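Local coordinates for Non-structural maintenance of chromosomes element 4 (Xenopus laevis, PDB 7DG2), which probably acts within the SMC5-SMC6 complex to align sister chromatids after DNA damage and to aid double-strand break repair by homologous recombination, at residues G55-A58 with E59-K63; H69-L72 with G73-K76; T5-P9 with T10-A14. One frame throughout, in Å; residues are numbered along the deposited sequence.

This fragment of Nse4, which includes part of its Nse3-binding domain, is an extended chain without strands, shaped by the two partner subunits it runs along. From the N terminus, interaction 3 (5-14) caps helix 9-20, which lies on the MAGE domain-containing protein (Nse3). After residues 23-43, which are not modelled, interaction 1 (55-63) turns the chain out of helix 50-59 on the same partner. Interaction 2 (69-76) closes a tight turn held mainly by Nse1. The three follow in series; none nests in or crosses another, and none touch. Interactions 2 and 3 lie on opposite sides of the chain's centre, their own centres about 46 Å apart.

Interaction 1: G55-A58 with E59-K63; sequences GSEA and ENYFK
Near the C-terminal end of helix 50-59 the backbone bonds shorten their span: Glu-59 N still reaches four residues back to Gly-55 O (2.9 Å), but Asn-60 N turns to Glu-57 O and Tyr-61 N to Ala-58 O. A type I beta turn from Glu-59 to Phe-62 then leads the chain off the helix. The main side-chain contact is Glu-57 with Tyr-61, four residues apart. With CG anti to the backbone N (chi1 179°) and a bend at chi2, the Glu-57 chain carries its carboxylate to the phenol, where Tyr-61 OH donates to OE2 over 3.0 Å. OE2 lies in the plane of the ring at its edge and is met nearly along its C-O axis, while carboxylate and ring planes stand 60° apart. A glutamate suits this place because its length lets the carboxylate reach the phenol, and OE2 also forms a salt bridge with Lys-192 of the MAGE domain-containing protein, a charge that would probably polarise the carboxylate further. That subunit's Phe-189 meets the Tyr-61 ring edge-to-face. The carbonyl of Ala-58, which accepts from Tyr-61 N, also has Phe-62 CD1 at 3.4 Å, its O near the ring plane at the edge. A water bridges Glu-57 OE2 (2.9 Å), to which it donates, and Asn-60 ND2 (3.2 Å), from which it accepts.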
ATOM      1  N   GLY C  55       3.757 -14.868  -6.316  1.00 22.20           N
ATOM      2  CA  GLY C  55       4.213 -13.506  -6.133  1.00 21.83           C
ATOM      3  C   GLY C  55       5.058 -13.313  -4.889  1.00 22.44           C
ATOM      4  O   GLY C  55       5.976 -12.502  -4.892  1.00 21.37           O
ATOM      5  N   SER C  56       4.742 -14.025  -3.807  1.00 24.45           N
ATOM      6  CA  SER C  56       5.552 -13.911  -2.598  1.00 24.89           C
ATOM      7  C   SER C  56       6.957 -14.441  -2.827  1.00 23.85           C
ATOM      8  O   SER C  56       7.933 -13.883  -2.307  1.00 24.42           O
ATOM      9  CB  SER C  56       4.880 -14.650  -1.451  1.00 21.65           C
ATOM     10  OG  SER C  56       3.739 -13.929  -1.041  1.00 24.35           O
ATOM     11  N   GLU C  57       7.086 -15.510  -3.611  1.00 21.38           N
ATOM     12  CA  GLU C  57       8.418 -15.964  -3.998  1.00 19.83           C
ATOM     13  C   GLU C  57       9.106 -14.911  -4.859  1.00 20.34           C
ATOM     14  O   GLU C  57      10.246 -14.521  -4.595  1.00 19.06           O
ATOM     15  CB  GLU C  57       8.317 -17.303  -4.732  1.00 19.68           C
ATOM     16  CG  GLU C  57       9.651 -17.879  -5.212  1.00 23.60           C
ATOM     17  CD  GLU C  57      10.604 -18.216  -4.075  1.00 26.44           C
ATOM     18  OE1 GLU C  57      10.124 -18.516  -2.961  1.00 24.56           O
ATOM     19  OE2 GLU C  57      11.835 -18.183  -4.301  1.00 25.09           O
ATOM     20  N   ALA C  58       8.396 -14.395  -5.865  1.00 19.73           N
ATOM     21  CA  ALA C  58       8.994 -13.440  -6.797  1.00 18.09           C
ATOM     22  C   ALA C  58       9.480 -12.159  -6.116  1.00 21.18           C
ATOM     23  O   ALA C  58      10.472 -11.572  -6.556  1.00 18.24           O
ATOM     24  CB  ALA C  58       7.975 -13.115  -7.893  1.00 19.50           C
ATOM     25  N   GLU C  59       8.812 -11.706  -5.040  1.00 22.60           N
ATOM     26  CA  GLU C  59       9.217 -10.457  -4.379  1.00 21.80           C
ATOM     27  C   GLU C  59      10.634 -10.516  -3.847  1.00 24.67           C
ATOM     28  O   GLU C  59      11.304  -9.480  -3.731  1.00 23.30           O
ATOM     29  CB  GLU C  59       8.275 -10.129  -3.210  1.00 26.46           C
ATOM     30  CG  GLU C  59       6.932  -9.543  -3.604  1.00 32.51           C
ATOM     31  CD  GLU C  59       6.949  -8.026  -3.801  1.00 34.84           C
ATOM     32  OE1 GLU C  59       8.039  -7.422  -3.977  1.00 30.55           O
ATOM     33  OE2 GLU C  59       5.846  -7.435  -3.790  1.00 34.95           O
ATOM     34  N   ASN C  60      11.098 -11.704  -3.478  1.00 19.50           N
ATOM     35  CA  ASN C  60      12.432 -11.806  -2.925  1.00 21.26           C
ATOM     36  C   ASN C  60      13.505 -11.585  -3.974  1.00 21.33           C
ATOM     37  O   ASN C  60      14.687 -11.490  -3.619  1.00 25.84           O
ATOM     38  CB  ASN C  60      12.576 -13.163  -2.234  1.00 23.97           C
ATOM     39  CG  ASN C  60      11.597 -13.310  -1.078  1.00 29.20           C
ATOM     40  OD1 ASN C  60      11.217 -12.312  -0.460  1.00 29.41           O
ATOM     41  ND2 ASN C  60      11.156 -14.533  -0.806  1.00 29.50           N
ATOM     42  N   TYR C  61      13.117 -11.468  -5.245  1.00 21.68           N
ATOM     43  CA  TYR C  61      14.051 -11.209  -6.329  1.00 20.88           C
ATOM     44  C   TYR C  61      13.997  -9.772  -6.818  1.00 21.05           C
ATOM     45  O   TYR C  61      14.777  -9.408  -7.704  1.00 22.14           O
ATOM     46  CB  TYR C  61      13.771 -12.155  -7.499  1.00 20.20           C
ATOM     47  CG  TYR C  61      13.866 -13.609  -7.121  1.00 14.94           C
ATOM     48  CD1 TYR C  61      12.801 -14.261  -6.517  1.00 18.27           C
ATOM     49  CD2 TYR C  61      15.016 -14.333  -7.369  1.00 18.26           C
ATOM     50  CE1 TYR C  61      12.887 -15.596  -6.156  1.00 18.26           C
ATOM     51  CE2 TYR C  61      15.104 -15.675  -7.018  1.00 17.59           C
ATOM     52  CZ  TYR C  61      14.041 -16.296  -6.424  1.00 17.88           C
ATOM     53  OH  TYR C  61      14.140 -17.627  -6.063  1.00 22.99           O
ATOM     54  N   PHE C  62      13.098  -8.960  -6.272  1.00 19.77           N
ATOM     55  CA  PHE C  62      12.944  -7.564  -6.648  1.00 22.15           C
ATOM     56  C   PHE C  62      13.375  -6.666  -5.495  1.00 24.05           C
ATOM     57  O   PHE C  62      13.466  -7.098  -4.343  1.00 24.99           O
ATOM     58  CB  PHE C  62      11.495  -7.249  -7.026  1.00 19.17           C
ATOM     59  CG  PHE C  62      11.115  -7.687  -8.415  1.00 21.39           C
ATOM     60  CD1 PHE C  62      10.996  -9.028  -8.727  1.00 25.42           C
ATOM     61  CD2 PHE C  62      10.862  -6.751  -9.404  1.00 22.63           C
ATOM     62  CE1 PHE C  62      10.643  -9.434 -10.005  1.00 27.34           C
ATOM     63  CE2 PHE C  62      10.503  -7.154 -10.679  1.00 20.47           C
ATOM     64  CZ  PHE C  62      10.389  -8.492 -10.976  1.00 22.45           C
ATOM     65  N   LYS C  63      13.635  -5.407  -5.825  1.00 16.08           N
ATOM     66  CA  LYS C  63      13.906  -4.381  -4.823  1.00 17.10           C
ATOM     67  C   LYS C  63      12.758  -3.373  -4.805  1.00 16.12           C
ATOM     68  O   LYS C  63      12.977  -2.164  -4.913  1.00 18.59           O
ATOM     69  CB  LYS C  63      15.245  -3.698  -5.110  1.00 19.58           C
ATOM     70  CG  LYS C  63      16.405  -4.685  -5.272  1.00 26.25           C
ATOM     71  CD  LYS C  63      17.750  -3.969  -5.288  1.00 28.66           C
ATOM     72  CE  LYS C  63      17.863  -2.978  -6.433  1.00 31.70           C
ATOM     73  NZ  LYS C  63      19.101  -2.121  -6.322  1.00 39.00           N
TER
HETATM   74  O   HOH W   1      13.098 -16.638  -2.222  1.00 35.65           O

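Interaction 2: H69-L72 with G73-K76; sequences HFML and GSFK
Two phenylalanine rings frame the type II beta turn from Met-71 to Ser-74: over one face of Phe-75, offset toward the rim, sits Met-71 O, 4.1 Å above the ring plane, while Phe-70 meets Ser-74 CB obliquely through CE1 at 4.2 Å. The Phe-70 ring also meets that of Phe-68, with planes at about 45°, and packs on Glu-168 of Nse1. The methionine touches Phe-75 with its side chain as well. Met-71 SD lies 3.5 Å from Phe-75 CE1 and 68° off the ring normal, an oblique Met-aromatic contact in which the two side chains cross at about a right angle. Bends at chi2 and chi3 fold the flexible thioether so that CG and SD both meet the CE1 and CZ end of the ring; methionine suits the place because it can curl in this way and offers a polarisable sulfur.

Met-71 O closes the turn and is gripped twice by Ser-74. The backbone N donates from above the carbonyl plane over 3.0 Å, and OG donates in that plane, on a lone pair, over 2.7 Å. The hydroxyl reaches it by taking the position between the backbone N and the carbonyl carbon (chi1 72°); a serine suits this place, its short side chain bringing a hydroxyl within bonding distance of Met-71 O. Gly-73 meets the demand of the turn's third position, where the positive phi would jam a CB against Leu-72 O.

The turn is buried largely against Nse1, whose Trp-151 packs on Met-71 and whose Leu-169 packs on Leu-72. Thr-88 of that subunit bonds Gly-73 O through OG1, and its Asn-81 donates from ND2 to Leu-72 O.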
ATOM      1  N   HIS C  69      -0.053   5.231   1.830  1.00 12.94           N
ATOM      2  CA  HIS C  69      -1.458   5.483   1.539  1.00 13.93           C
ATOM      3  C   HIS C  69      -2.135   6.058   2.769  1.00 14.24           C
ATOM      4  O   HIS C  69      -1.772   5.738   3.901  1.00 16.89           O
ATOM      5  CB  HIS C  69      -2.155   4.198   1.089  1.00 14.58           C
ATOM      6  CG  HIS C  69      -1.556   3.630  -0.159  1.00 19.04           C
ATOM      7  ND1 HIS C  69      -2.034   3.924  -1.419  1.00 18.93           N
ATOM      8  CD2 HIS C  69      -0.478   2.829  -0.340  1.00 19.61           C
ATOM      9  CE1 HIS C  69      -1.289   3.308  -2.322  1.00 18.86           C
ATOM     10  NE2 HIS C  69      -0.338   2.640  -1.693  1.00 18.38           N
ATOM     11  N   PHE C  70      -3.118   6.927   2.533  1.00 13.81           N
ATOM     12  CA  PHE C  70      -3.768   7.656   3.611  1.00 15.43           C
ATOM     13  C   PHE C  70      -5.119   8.124   3.083  1.00 15.44           C
ATOM     14  O   PHE C  70      -5.378   8.098   1.875  1.00 15.28           O
ATOM     15  CB  PHE C  70      -2.910   8.846   4.062  1.00 14.86           C
ATOM     16  CG  PHE C  70      -2.474   9.701   2.907  1.00 16.16           C
ATOM     17  CD1 PHE C  70      -3.306  10.692   2.407  1.00 15.82           C
ATOM     18  CD2 PHE C  70      -1.278   9.445   2.259  1.00 17.74           C
ATOM     19  CE1 PHE C  70      -2.931  11.449   1.304  1.00 16.47           C
ATOM     20  CE2 PHE C  70      -0.892  10.203   1.159  1.00 15.98           C
ATOM     21  CZ  PHE C  70      -1.728  11.198   0.675  1.00 15.59           C
ATOM     22  N   MET C  71      -5.967   8.577   3.998  1.00 13.04           N
ATOM     23  CA  MET C  71      -7.256   9.164   3.647  1.00 13.82           C
ATOM     24  C   MET C  71      -7.311  10.656   3.944  1.00 15.99           C
ATOM     25  O   MET C  71      -7.733  11.442   3.091  1.00 16.89           O
ATOM     26  CB  MET C  71      -8.374   8.423   4.407  1.00 15.73           C
ATOM     27  CG  MET C  71      -9.785   8.866   4.059  1.00 16.41           C
ATOM     28  SD  MET C  71     -10.184   8.565   2.328  1.00 18.50           S
ATOM     29  CE  MET C  71     -10.357   6.780   2.238  1.00 17.89           C
ATOM     30  N   LEU C  72      -6.885  11.071   5.136  1.00 14.67           N
ATOM     31  CA  LEU C  72      -6.859  12.486   5.488  1.00 14.25           C
ATOM     32  C   LEU C  72      -6.060  13.278   4.460  1.00 19.84           C
ATOM     33  O   LEU C  72      -4.938  12.901   4.108  1.00 20.40           O
ATOM     34  CB  LEU C  72      -6.240  12.666   6.876  1.00 18.38           C
ATOM     35  CG  LEU C  72      -6.015  14.122   7.302  1.00 21.40           C
ATOM     36  CD1 LEU C  72      -7.354  14.768   7.625  1.00 21.68           C
ATOM     37  CD2 LEU C  72      -5.070  14.218   8.499  1.00 23.45           C
ATOM     38  N   GLY C  73      -6.639  14.380   3.969  1.00 17.41           N
ATOM     39  CA  GLY C  73      -5.935  15.204   3.004  1.00 19.58           C
ATOM     40  C   GLY C  73      -6.030  14.735   1.569  1.00 19.83           C
ATOM     41  O   GLY C  73      -5.513  15.418   0.672  1.00 19.12           O
ATOM     42  N   SER C  74      -6.681  13.607   1.312  1.00 16.92           N
ATOM     43  CA  SER C  74      -6.826  13.135  -0.055  1.00 15.46           C
ATOM     44  C   SER C  74      -8.050  13.720  -0.750  1.00 19.25           C
ATOM     45  O   SER C  74      -8.172  13.569  -1.969  1.00 20.01           O
ATOM     46  CB  SER C  74      -6.909  11.607  -0.090  1.00 16.37           C
ATOM     47  OG  SER C  74      -8.165  11.135   0.407  1.00 16.93           O
ATOM     48  N   PHE C  75      -8.932  14.389  -0.003  1.00 20.24           N
ATOM     49  CA  PHE C  75     -10.208  14.873  -0.530  1.00 24.96           C
ATOM     50  C   PHE C  75     -10.008  16.162  -1.311  1.00 33.02           C
ATOM     51  O   PHE C  75      -9.348  17.087  -0.829  1.00 32.32           O
ATOM     52  CB  PHE C  75     -11.199  15.158   0.604  1.00 27.63           C
ATOM     53  CG  PHE C  75     -11.440  14.009   1.533  1.00 29.51           C
ATOM     54  CD1 PHE C  75     -11.433  12.708   1.079  1.00 22.76           C
ATOM     55  CD2 PHE C  75     -11.702  14.248   2.878  1.00 33.14           C
ATOM     56  CE1 PHE C  75     -11.681  11.653   1.954  1.00 28.44           C
ATOM     57  CE2 PHE C  75     -11.937  13.206   3.752  1.00 31.44           C
ATOM     58  CZ  PHE C  75     -11.928  11.903   3.287  1.00 27.10           C
ATOM     59  N   LYS C  76     -10.621  16.246  -2.490  1.00 34.72           N
ATOM     60  CA  LYS C  76     -10.609  17.473  -3.292  1.00 40.91           C
ATOM     61  C   LYS C  76     -12.031  18.031  -3.336  1.00 46.01           C
ATOM     62  O   LYS C  76     -12.821  17.677  -4.211  1.00 53.40           O
ATOM     63  CB  LYS C  76     -10.071  17.213  -4.709  1.00 48.79           C
ATOM     64  CG  LYS C  76     -10.081  18.457  -5.608  1.00 50.11           C
ATOM     65  CD  LYS C  76     -10.506  18.129  -7.040  1.00 50.87           C
ATOM     66  CE  LYS C  76     -11.565  19.112  -7.545  1.00 49.86           C
ATOM     67  NZ  LYS C  76     -12.042  18.803  -8.928  1.00 43.77           N
TER

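Interaction 3: T5-P9 with T10-A14; sequences TVFDP and TSFTA
Phe-7 sets the CZ corner of its ring over the face of Phe-12, and the pair forms a hydrophobic staple across the N-cap of helix 9-20, between the residue before the cap and the fourth residue of the helix. The stack is an offset edge-to-face one, with planes at 61° and centroids 5.2 Å apart. Phe-7 CZ comes closest to Phe-12 CG, at 3.4 Å. Both side chains have CG anti to the backbone N (chi1 180° for Phe-7), which extends the first ring from the loop to meet the second rising off the helix. Were Phe-7 cut back to an alanine, the face of Phe-12 would probably lose its aromatic cover, and a gap would be likely to open beside Met-111 of the MAGE domain-containing protein, which packs on the ring.

Asp-8, next in the chain, is the N-cap. Its OD1 accepts from Thr-10 N over 3.0 Å, from above the carboxylate plane, closing an Asx turn, and more weakly from Ser-11 N at 3.3 Å. A carboxylate suits this end, where first-turn N-H groups lack helical acceptors and the helix dipole is likely to stabilise a negative charge. Pro-9 fits the first helical position because it has no N-H there to satisfy.

The regular pattern begins with Phe-12 N to Asp-8 O at 3.1 Å. Arg-127 of the MAGE domain-containing protein bonds Pro-9 O through NH1 and Thr-13 OG1 through NE, tying the start of the helix to Nse3. Pro-9 O also accepts from the backbone N of Thr-13 at 3.0 Å.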
ATOM      1  N   THR C   5      22.010 -23.447 -24.644  1.00 40.24           N
ATOM      2  CA  THR C   5      21.035 -24.052 -23.740  1.00 35.51           C
ATOM      3  C   THR C   5      19.676 -23.420 -24.023  1.00 37.53           C
ATOM      4  O   THR C   5      19.394 -22.302 -23.587  1.00 37.28           O
ATOM      5  CB  THR C   5      21.455 -23.852 -22.287  1.00 33.80           C
ATOM      6  OG1 THR C   5      21.585 -22.448 -22.022  1.00 31.04           O
ATOM      7  CG2 THR C   5      22.797 -24.539 -22.018  1.00 33.20           C
ATOM      8  N   VAL C   6      18.831 -24.137 -24.770  1.00 35.32           N
ATOM      9  CA  VAL C   6      17.515 -23.645 -25.163  1.00 35.32           C
ATOM     10  C   VAL C   6      16.549 -23.766 -23.993  1.00 35.93           C
ATOM     11  O   VAL C   6      16.536 -24.777 -23.279  1.00 36.45           O
ATOM     12  CB  VAL C   6      17.001 -24.424 -26.389  1.00 40.76           C
ATOM     13  CG1 VAL C   6      15.611 -23.946 -26.792  1.00 37.33           C
ATOM     14  CG2 VAL C   6      17.975 -24.287 -27.546  1.00 41.75           C
ATOM     15  N   PHE C   7      15.722 -22.737 -23.802  1.00 33.77           N
ATOM     16  CA  PHE C   7      14.732 -22.706 -22.728  1.00 31.48           C
ATOM     17  C   PHE C   7      13.423 -23.321 -23.209  1.00 32.66           C
ATOM     18  O   PHE C   7      12.941 -22.986 -24.295  1.00 35.78           O
ATOM     19  CB  PHE C   7      14.496 -21.265 -22.261  1.00 29.58           C
ATOM     20  CG  PHE C   7      13.478 -21.129 -21.154  1.00 27.04           C
ATOM     21  CD1 PHE C   7      13.722 -21.668 -19.899  1.00 28.17           C
ATOM     22  CD2 PHE C   7      12.297 -20.428 -21.360  1.00 27.92           C
ATOM     23  CE1 PHE C   7      12.798 -21.526 -18.874  1.00 27.60           C
ATOM     24  CE2 PHE C   7      11.375 -20.277 -20.339  1.00 28.44           C
ATOM     25  CZ  PHE C   7      11.625 -20.825 -19.092  1.00 26.93           C
ATOM     26  N   ASP C   8      12.844 -24.199 -22.386  1.00 29.36           N
ATOM     27  CA  ASP C   8      11.591 -24.876 -22.701  1.00 31.35           C
ATOM     28  C   ASP C   8      10.444 -24.219 -21.938  1.00 31.55           C
ATOM     29  O   ASP C   8      10.282 -24.471 -20.734  1.00 29.29           O
ATOM     30  CB  ASP C   8      11.696 -26.364 -22.345  1.00 34.40           C
ATOM     31  CG  ASP C   8      10.436 -27.149 -22.667  1.00 36.63           C
ATOM     32  OD1 ASP C   8       9.449 -26.571 -23.179  1.00 36.99           O
ATOM     33  OD2 ASP C   8      10.436 -28.369 -22.398  1.00 41.41           O
ATOM     34  N   PRO C   9       9.617 -23.387 -22.582  1.00 31.32           N
ATOM     35  CA  PRO C   9       8.520 -22.728 -21.850  1.00 30.84           C
ATOM     36  C   PRO C   9       7.429 -23.675 -21.400  1.00 32.05           C
ATOM     37  O   PRO C   9       6.676 -23.324 -20.484  1.00 30.53           O
ATOM     38  CB  PRO C   9       7.972 -21.712 -22.862  1.00 32.06           C
ATOM     39  CG  PRO C   9       9.056 -21.550 -23.879  1.00 29.87           C
ATOM     40  CD  PRO C   9       9.751 -22.873 -23.954  1.00 31.72           C
ATOM     41  N   THR C  10       7.301 -24.846 -22.025  1.00 30.01           N
ATOM     42  CA  THR C  10       6.262 -25.789 -21.635  1.00 33.61           C
ATOM     43  C   THR C  10       6.636 -26.511 -20.349  1.00 31.21           C
ATOM     44  O   THR C  10       5.797 -26.678 -19.457  1.00 30.14           O
ATOM     45  CB  THR C  10       6.019 -26.789 -22.766  1.00 36.69           C
ATOM     46  OG1 THR C  10       5.500 -26.097 -23.908  1.00 37.31           O
ATOM     47  CG2 THR C  10       5.037 -27.865 -22.332  1.00 32.07           C
ATOM     48  N   SER C  11       7.894 -26.941 -20.243  1.00 32.93           N
ATOM     49  CA  SER C  11       8.403 -27.447 -18.976  1.00 32.88           C
ATOM     50  C   SER C  11       8.290 -26.386 -17.889  1.00 29.66           C
ATOM     51  O   SER C  11       7.967 -26.693 -16.736  1.00 28.62           O
ATOM     52  CB  SER C  11       9.856 -27.889 -19.154  1.00 32.42           C
ATOM     53  OG  SER C  11      10.385 -28.380 -17.941  1.00 42.33           O
ATOM     54  N   PHE C  12       8.540 -25.126 -18.255  1.00 28.17           N
ATOM     55  CA  PHE C  12       8.461 -24.025 -17.300  1.00 28.20           C
ATOM     56  C   PHE C  12       7.059 -23.887 -16.721  1.00 27.81           C
ATOM     57  O   PHE C  12       6.895 -23.796 -15.501  1.00 25.36           O
ATOM     58  CB  PHE C  12       8.904 -22.731 -17.981  1.00 28.06           C
ATOM     59  CG  PHE C  12       8.973 -21.531 -17.068  1.00 24.32           C
ATOM     60  CD1 PHE C  12       9.653 -21.586 -15.862  1.00 25.40           C
ATOM     61  CD2 PHE C  12       8.417 -20.322 -17.464  1.00 23.90           C
ATOM     62  CE1 PHE C  12       9.738 -20.467 -15.042  1.00 23.76           C
ATOM     63  CE2 PHE C  12       8.496 -19.196 -16.655  1.00 23.22           C
ATOM     64  CZ  PHE C  12       9.157 -19.271 -15.436  1.00 21.88           C
ATOM     65  N   THR C  13       6.023 -23.871 -17.572  1.00 25.32           N
ATOM     66  CA  THR C  13       4.687 -23.698 -17.002  1.00 25.25           C
ATOM     67  C   THR C  13       4.264 -24.920 -16.202  1.00 28.66           C
ATOM     68  O   THR C  13       3.536 -24.785 -15.214  1.00 27.21           O
ATOM     69  CB  THR C  13       3.633 -23.396 -18.070  1.00 27.53           C
ATOM     70  OG1 THR C  13       3.685 -24.382 -19.104  1.00 28.51           O
ATOM     71  CG2 THR C  13       3.834 -21.998 -18.654  1.00 26.29           C
ATOM     72  N   ALA C  14       4.708 -26.113 -16.597  1.00 28.25           N
ATOM     73  CA  ALA C  14       4.406 -27.286 -15.785  1.00 26.04           C
ATOM     74  C   ALA C  14       4.999 -27.144 -14.388  1.00 28.70           C
ATOM     75  O   ALA C  14       4.342 -27.462 -13.389  1.00 28.32           O
ATOM     76  CB  ALA C  14       4.925 -28.553 -16.470  1.00 30.86           C
TER